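Local structure of putative Scyalone Dehydratase (Novosphingobium aromaticivorans DSM 12444, 3EF8) at residues Val8-Ile13 with Ile79-Glu84; Glu14-Asp19 with Asp120-Phe125. The protein is of unknown function but has the SnoaL-like fold of the NTF2 superfamily and is probably a dehydratase related to scytalone dehydratase. All blocks are in the same frame, centred on the assembly; numbering follows the deposited sequence. Where two conformers were deposited one is given.

Contact 1 of 2, residues Val8-Ile13 with Ile79-Glu84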
loop_
_atom_site.group_PDB
_atom_site.type_symbol
_atom_site.label_atom_id
_atom_site.label_comp_id
_atom_site.label_asym_id
_atom_site.label_seq_id
_atom_site.Cartn_x
_atom_site.Cartn_y
_atom_site.Cartn_z
ATOM N N VAL A 8 -6.993 -9.015 16.638
ATOM C CA VAL A 8 -6.392 -10.207 16.132
ATOM C C VAL A 8 -7.032 -10.583 14.811
ATOM O O VAL A 8 -6.344 -10.968 13.852
ATOM C CB VAL A 8 -6.593 -11.370 17.137
ATOM C CG1 VAL A 8 -6.356 -12.685 16.477
ATOM C CG2 VAL A 8 -5.655 -11.143 18.350
ATOM N N GLU A 9 -8.351 -10.465 14.732
ATOM C CA GLU A 9 -9.045 -10.893 13.509
ATOM C C GLU A 9 -8.798 -9.915 12.348
ATOM O O GLU A 9 -8.813 -10.315 11.188
ATOM C CB GLU A 9 -10.528 -11.054 13.728
ATOM C CG GLU A 9 -10.886 -12.141 14.756
ATOM C CD GLU A 9 -10.405 -13.540 14.448
ATOM O OE1 GLU A 9 -9.682 -13.775 13.460
ATOM O OE2 GLU A 9 -10.793 -14.489 15.202
HETATM N N MSE A 10 -8.546 -8.646 12.662
HETATM C CA MSE A 10 -8.185 -7.683 11.597
HETATM C C MSE A 10 -6.894 -8.146 10.951
HETATM O O MSE A 10 -6.757 -8.178 9.714
HETATM C CB MSE A 10 -8.045 -6.275 12.123
HETATM C CG MSE A 10 -9.363 -5.671 12.395
HETATM SE SE MSE A 10 -9.166 -3.849 13.061
HETATM C CE MSE A 10 -8.774 -3.199 11.306
ATOM N N ARG A 11 -5.935 -8.541 11.774
ATOM C CA ARG A 11 -4.682 -9.066 11.249
ATOM C C ARG A 11 -4.892 -10.310 10.418
ATOM O O ARG A 11 -4.280 -10.515 9.360
ATOM C CB ARG A 11 -3.645 -9.326 12.362
ATOM C CG ARG A 11 -3.039 -8.078 12.918
ATOM C CD ARG A 11 -2.141 -7.375 11.922
ATOM N NE ARG A 11 -1.415 -6.324 12.540
ATOM C CZ ARG A 11 -0.549 -5.578 11.922
ATOM N NH1 ARG A 11 -0.461 -5.750 10.620
ATOM N NH2 ARG A 11 0.121 -4.645 12.539
ATOM N N ALA A 12 -5.757 -11.221 10.886
ATOM C CA ALA A 12 -6.003 -12.449 10.147
ATOM C C ALA A 12 -6.693 -12.238 8.812
ATOM O O ALA A 12 -6.382 -12.913 7.809
ATOM C CB ALA A 12 -6.830 -13.478 11.023
ATOM N N ILE A 13 -7.636 -11.310 8.791
ATOM C CA ILE A 13 -8.371 -10.970 7.572
ATOM C C ILE A 13 -7.378 -10.363 6.562
ATOM O O ILE A 13 -7.355 -10.734 5.393
ATOM C CB ILE A 13 -9.569 -10.025 7.859
ATOM C CG1 ILE A 13 -10.651 -10.827 8.602
ATOM C CG2 ILE A 13 -10.081 -9.366 6.547
ATOM C CD1 ILE A 13 -11.663 -9.897 9.259
ATOM N N ILE A 79 -12.112 -2.417 7.916
ATOM C CA ILE A 79 -12.843 -3.611 8.356
ATOM C C ILE A 79 -13.890 -3.240 9.382
ATOM O O ILE A 79 -13.572 -2.615 10.361
ATOM C CB ILE A 79 -11.879 -4.613 8.962
ATOM C CG1 ILE A 79 -10.813 -5.018 7.903
ATOM C CG2 ILE A 79 -12.676 -5.860 9.464
ATOM C CD1 ILE A 79 -9.705 -5.927 8.444
ATOM N N ASP A 80 -15.116 -3.650 9.108
ATOM C CA ASP A 80 -16.254 -3.478 10.042
ATOM C C ASP A 80 -16.777 -4.869 10.353
ATOM O O ASP A 80 -17.276 -5.550 9.487
ATOM C CB ASP A 80 -17.370 -2.660 9.413
ATOM C CG ASP A 80 -16.952 -1.243 9.080
ATOM O OD1 ASP A 80 -16.177 -0.690 9.856
ATOM O OD2 ASP A 80 -17.428 -0.696 8.062
ATOM N N PHE A 81 -16.682 -5.253 11.616
ATOM C CA PHE A 81 -17.187 -6.536 12.050
ATOM C C PHE A 81 -18.705 -6.556 12.210
ATOM O O PHE A 81 -19.262 -5.668 12.861
ATOM C CB PHE A 81 -16.533 -6.977 13.342
ATOM C CG PHE A 81 -15.100 -7.362 13.180
ATOM C CD1 PHE A 81 -14.747 -8.634 12.733
ATOM C CD2 PHE A 81 -14.125 -6.448 13.443
ATOM C CE1 PHE A 81 -13.420 -8.984 12.567
ATOM C CE2 PHE A 81 -12.804 -6.780 13.264
ATOM C CZ PHE A 81 -12.447 -8.039 12.842
ATOM N N VAL A 82 -19.340 -7.538 11.585
ATOM C CA VAL A 82 -20.762 -7.827 11.872
ATOM C C VAL A 82 -20.779 -8.594 13.174
ATOM O O VAL A 82 -21.467 -8.214 14.143
ATOM C CB VAL A 82 -21.424 -8.585 10.749
ATOM C CG1 VAL A 82 -22.885 -8.888 11.146
ATOM C CG2 VAL A 82 -21.376 -7.751 9.467
ATOM N N SER A 83 -20.001 -9.664 13.206
ATOM C CA SER A 83 -19.783 -10.458 14.384
ATOM C C SER A 83 -18.332 -10.911 14.419
ATOM O O SER A 83 -17.517 -10.469 13.610
ATOM C CB SER A 83 -20.684 -11.694 14.362
ATOM O OG SER A 83 -20.239 -12.594 13.354
ATOM N N GLU A 84 -17.972 -11.765 15.346
ATOM C CA GLU A 84 -16.579 -12.236 15.431
ATOM C C GLU A 84 -16.242 -13.194 14.276
ATOM O O GLU A 84 -15.069 -13.544 14.108
ATOM C CB GLU A 84 -16.251 -12.828 16.796
ATOM C CG GLU A 84 -16.636 -14.295 17.049
ATOM C CD GLU A 84 -18.129 -14.569 17.230
ATOM O OE1 GLU A 84 -18.941 -13.653 17.089
ATOM O OE2 GLU A 84 -18.472 -15.752 17.457
HETATM O O HOH W 1 -13.419 -14.592 16.006
#
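Glu9, Met10 and Ile13 of the helix face Ile79 and Phe81 of strand 79-81, the two axes passing 10.1 Å apart with their N-to-C directions at 127°, nearer antiparallel than parallel. Ile79 and Phe81, two residues apart on the strand, both project toward the helix, and CG2 of Ile79 lies over one face of the Phe81 ring near its rim. The outer arm of Ile79 runs straight (chi2 175°), which carries CD1 to the helix backbone, 3.9 Å from Met10 CA, and past Ile13, whose CG2 is also 3.9 Å from Ile79 CD1. A slim branched side chain suits this slot between two helix residues. Phe81 has the length to reach the helix from farther along the strand. Met10, a selenomethionine in the crystal, meets the ring at its edge, with CG 3.7 Å from Phe81 CE2. Glu9 CB approaches Phe81 CZ obliquely at 3.7 Å, and Ile13 CD1 lies 3.9 Å from Phe81 CE1. Glu9 thus lends only its aliphatic root to the ring. Its chain then folds at chi2 (-59°), turning the carboxylate aside toward Lys118 in a salt bridge and Trp123 in a hydrogen bond. Glu9 OE2 also accepts a hydrogen bond of 2.7 Å from a water, which donates as well to Glu84 O at 2.7 Å. Asp80 forms a salt bridge to Arg15 of the third subunit, while Met10 packs on Arg11 of that subunit. No direct hydrogen bond joins the two segments; helix and outermost strand are held together by apolar packing, and the buried Glu9 carboxylate at its margin is satisfied by Lys118, Trp123 and the bridging water.

Contact 2 of 2, residues Glu14-Asp19 with Asp120-Phe125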
loop_
_atom_site.group_PDB
_atom_site.type_symbol
_atom_site.label_atom_id
_atom_site.label_comp_id
_atom_site.label_asym_id
_atom_site.label_seq_id
_atom_site.Cartn_x
_atom_site.Cartn_y
_atom_site.Cartn_z
ATOM N N GLU A 14 -6.577 -9.416 7.032
ATOM C CA GLU A 14 -5.593 -8.772 6.132
ATOM C C GLU A 14 -4.644 -9.838 5.599
ATOM O O GLU A 14 -4.361 -9.874 4.373
ATOM C CB GLU A 14 -4.825 -7.709 6.880
ATOM C CG GLU A 14 -5.633 -6.451 7.157
ATOM C CD GLU A 14 -5.003 -5.434 8.037
ATOM O OE1 GLU A 14 -4.078 -5.780 8.795
ATOM O OE2 GLU A 14 -5.495 -4.269 8.013
ATOM N N ARG A 15 -4.135 -10.711 6.473
ATOM C CA ARG A 15 -3.268 -11.798 6.033
ATOM C C ARG A 15 -3.911 -12.642 4.929
ATOM O O ARG A 15 -3.249 -13.022 3.943
ATOM C CB ARG A 15 -2.850 -12.677 7.234
ATOM C CG ARG A 15 -2.031 -13.889 6.903
ATOM C CD ARG A 15 -0.816 -13.539 6.041
ATOM N NE ARG A 15 0.051 -14.690 5.830
ATOM C CZ ARG A 15 0.979 -15.109 6.690
ATOM N NH1 ARG A 15 1.215 -14.481 7.835
ATOM N NH2 ARG A 15 1.671 -16.191 6.369
HETATM N N MSE A 16 -5.185 -12.963 5.097
HETATM C CA MSE A 16 -5.875 -13.794 4.094
HETATM C C MSE A 16 -5.932 -13.053 2.782
HETATM O O MSE A 16 -5.689 -13.638 1.707
HETATM C CB MSE A 16 -7.262 -14.190 4.610
HETATM C CG MSE A 16 -8.024 -15.094 3.720
HETATM SE SE MSE A 16 -8.906 -14.237 2.216
HETATM C CE MSE A 16 -10.467 -13.518 3.229
HETATM N N MSE A 17 -6.229 -11.756 2.840
HETATM C CA MSE A 17 -6.327 -10.947 1.629
HETATM C C MSE A 17 -4.972 -10.889 0.907
HETATM O O MSE A 17 -4.922 -10.890 -0.330
HETATM C CB MSE A 17 -6.838 -9.552 1.934
HETATM C CG MSE A 17 -8.280 -9.579 2.541
HETATM SE SE MSE A 17 -8.865 -7.882 3.147
HETATM C CE MSE A 17 -9.028 -6.874 1.481
ATOM N N PHE A 18 -3.910 -10.833 1.688
ATOM C CA PHE A 18 -2.564 -10.795 1.139
ATOM C C PHE A 18 -2.171 -12.133 0.603
ATOM O O PHE A 18 -1.520 -12.246 -0.457
ATOM C CB PHE A 18 -1.550 -10.324 2.166
ATOM C CG PHE A 18 -1.831 -8.949 2.729
ATOM C CD1 PHE A 18 -2.532 -7.992 1.993
ATOM C CD2 PHE A 18 -1.378 -8.606 3.992
ATOM C CE1 PHE A 18 -2.798 -6.707 2.528
ATOM C CE2 PHE A 18 -1.611 -7.352 4.518
ATOM C CZ PHE A 18 -2.335 -6.408 3.807
ATOM N N ASP A 19 -2.538 -13.194 1.297
ATOM C CA ASP A 19 -2.282 -14.534 0.771
ATOM C C ASP A 19 -2.986 -14.723 -0.548
ATOM O O ASP A 19 -2.465 -15.316 -1.505
ATOM C CB ASP A 19 -2.809 -15.609 1.730
ATOM C CG ASP A 19 -1.957 -15.774 2.980
ATOM O OD1 ASP A 19 -0.774 -15.346 3.048
ATOM O OD2 ASP A 19 -2.483 -16.385 3.952
ATOM N N ASP A 120 -13.994 -22.681 10.640
ATOM C CA ASP A 120 -13.017 -23.664 11.107
ATOM C C ASP A 120 -11.625 -23.033 11.232
ATOM O O ASP A 120 -10.616 -23.624 10.851
ATOM C CB ASP A 120 -12.992 -24.873 10.154
ATOM C CG ASP A 120 -12.562 -26.164 10.839
ATOM O OD1 ASP A 120 -12.570 -26.222 12.085
ATOM O OD2 ASP A 120 -12.235 -27.134 10.116
ATOM N N GLY A 121 -11.599 -21.806 11.739
ATOM C CA GLY A 121 -10.350 -21.133 12.048
ATOM C C GLY A 121 -9.747 -20.305 10.939
ATOM O O GLY A 121 -8.691 -19.717 11.141
ATOM N N GLN A 122 -10.401 -20.309 9.783
ATOM C CA GLN A 122 -9.893 -19.608 8.584
ATOM C C GLN A 122 -10.890 -18.618 8.014
ATOM O O GLN A 122 -12.051 -18.934 7.751
ATOM C CB GLN A 122 -9.594 -20.635 7.498
ATOM C CG GLN A 122 -9.214 -20.090 6.110
ATOM C CD GLN A 122 -7.808 -19.497 6.079
ATOM O OE1 GLN A 122 -6.845 -20.173 6.463
ATOM N NE2 GLN A 122 -7.673 -18.238 5.607
ATOM N N TRP A 123 -10.413 -17.394 7.778
ATOM C CA TRP A 123 -11.222 -16.425 7.058
ATOM C C TRP A 123 -11.256 -16.758 5.591
ATOM O O TRP A 123 -10.249 -17.121 4.988
ATOM C CB TRP A 123 -10.690 -14.994 7.286
ATOM C CG TRP A 123 -10.935 -14.495 8.715
ATOM C CD1 TRP A 123 -10.083 -14.551 9.755
ATOM C CD2 TRP A 123 -12.147 -13.896 9.224
ATOM N NE1 TRP A 123 -10.654 -14.002 10.890
ATOM C CE2 TRP A 123 -11.932 -13.625 10.586
ATOM C CE3 TRP A 123 -13.382 -13.591 8.665
ATOM C CZ2 TRP A 123 -12.895 -13.009 11.381
ATOM C CZ3 TRP A 123 -14.337 -12.985 9.469
ATOM C CH2 TRP A 123 -14.083 -12.708 10.799
ATOM N N LYS A 124 -12.425 -16.608 5.026
ATOM C CA LYS A 124 -12.695 -16.862 3.625
ATOM C C LYS A 124 -13.617 -15.818 3.084
ATOM O O LYS A 124 -14.388 -15.210 3.820
ATOM C CB LYS A 124 -13.336 -18.256 3.437
ATOM C CG LYS A 124 -12.409 -19.379 3.857
ATOM C CD LYS A 124 -13.011 -20.711 3.511
ATOM C CE LYS A 124 -12.088 -21.830 3.895
ATOM N NZ LYS A 124 -12.800 -23.142 3.650
ATOM N N PHE A 125 -13.509 -15.601 1.784
ATOM C CA PHE A 125 -14.452 -14.751 1.108
ATOM C C PHE A 125 -15.810 -15.371 0.932
ATOM O O PHE A 125 -15.941 -16.460 0.401
ATOM C CB PHE A 125 -13.977 -14.273 -0.273
ATOM C CG PHE A 125 -12.712 -13.408 -0.209
ATOM C CD1 PHE A 125 -12.780 -12.100 0.228
ATOM C CD2 PHE A 125 -11.471 -13.906 -0.637
ATOM C CE1 PHE A 125 -11.644 -11.299 0.260
ATOM C CE2 PHE A 125 -10.332 -13.134 -0.571
ATOM C CZ PHE A 125 -10.438 -11.820 -0.172
HETATM O O HOH W 2 -4.893 -16.775 5.365
#
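Met16 drives a bent selenomethionine side chain from the helix into a hollow lined by Trp123, Lys124 and Phe125 on strand 122-125, where the axes come within 8.5 Å at 57°. Its first torsion places CG opposite the backbone N (chi1 -177°), pointing across to the strand, and CG rests 3.3 Å from Trp123 O. Two further bends hook the tip over the Phe125 ring. The methyl CE sits almost on the ring normal, 7° off and 3.7 Å from the centroid, a CH-pi contact that lays the methyl over the centre of the flat face. SE lies obliquely beside it, 3.3 Å from Phe125 CE2, making a Met-aromatic contact. A flexible unbranched chain suits such a hook, and a flat ring such a floor. Met17 adds a smaller bump, its CG 4.1 Å from Phe125 CZ. In this NTF2-like fold the curved sheet wraps round helix 3-25, and Phe125 lies in the lining, its ring also meeting Phe36. Replacing Phe125 by an alanine would probably open a gap under the Met16 methyl and leave that tip free to swing. The strand itself starts just after a type I' turn at Asp120 and Gly121, where a side chain on the glycine would collide with the preceding carbonyl oxygen. Toward the strand's start, Gln122 folds back so that NE2 gives a nearly straight hydrogen bond of 2.9 Å to a lone pair of Trp123 O, its amide walling one flank of Met16 CG. A water accepts from Gln122 NE2 at 3.2 Å and donates to Asp19 OD2 at 2.8 Å, bridging the groove beside the hook. Asp19 OD1 is held by a salt bridge to Arg15 NE and another to Arg90 of a second subunit.

Contacts 1 and 2 use consecutive segments of helix 3-25, their centres 10 Å apart. Along the chain their segments alternate: 8-13, 14-19, 79-84, then 120-125. Both reach one sheet, contact 1 at the outermost strand 67-81 and contact 2 at strand 122-136, with strands 86-99 and 106-119 between them. A single helix therefore packs across four strands of the curved sheet. Trp123 joins the two sites directly: its indole packs against Ala12, Ile13 and the Glu84 backbone oxygen. Since both segments of the helix also touch neighbouring subunits, the helix serves the interior of one chain and the three-chain assembly alike.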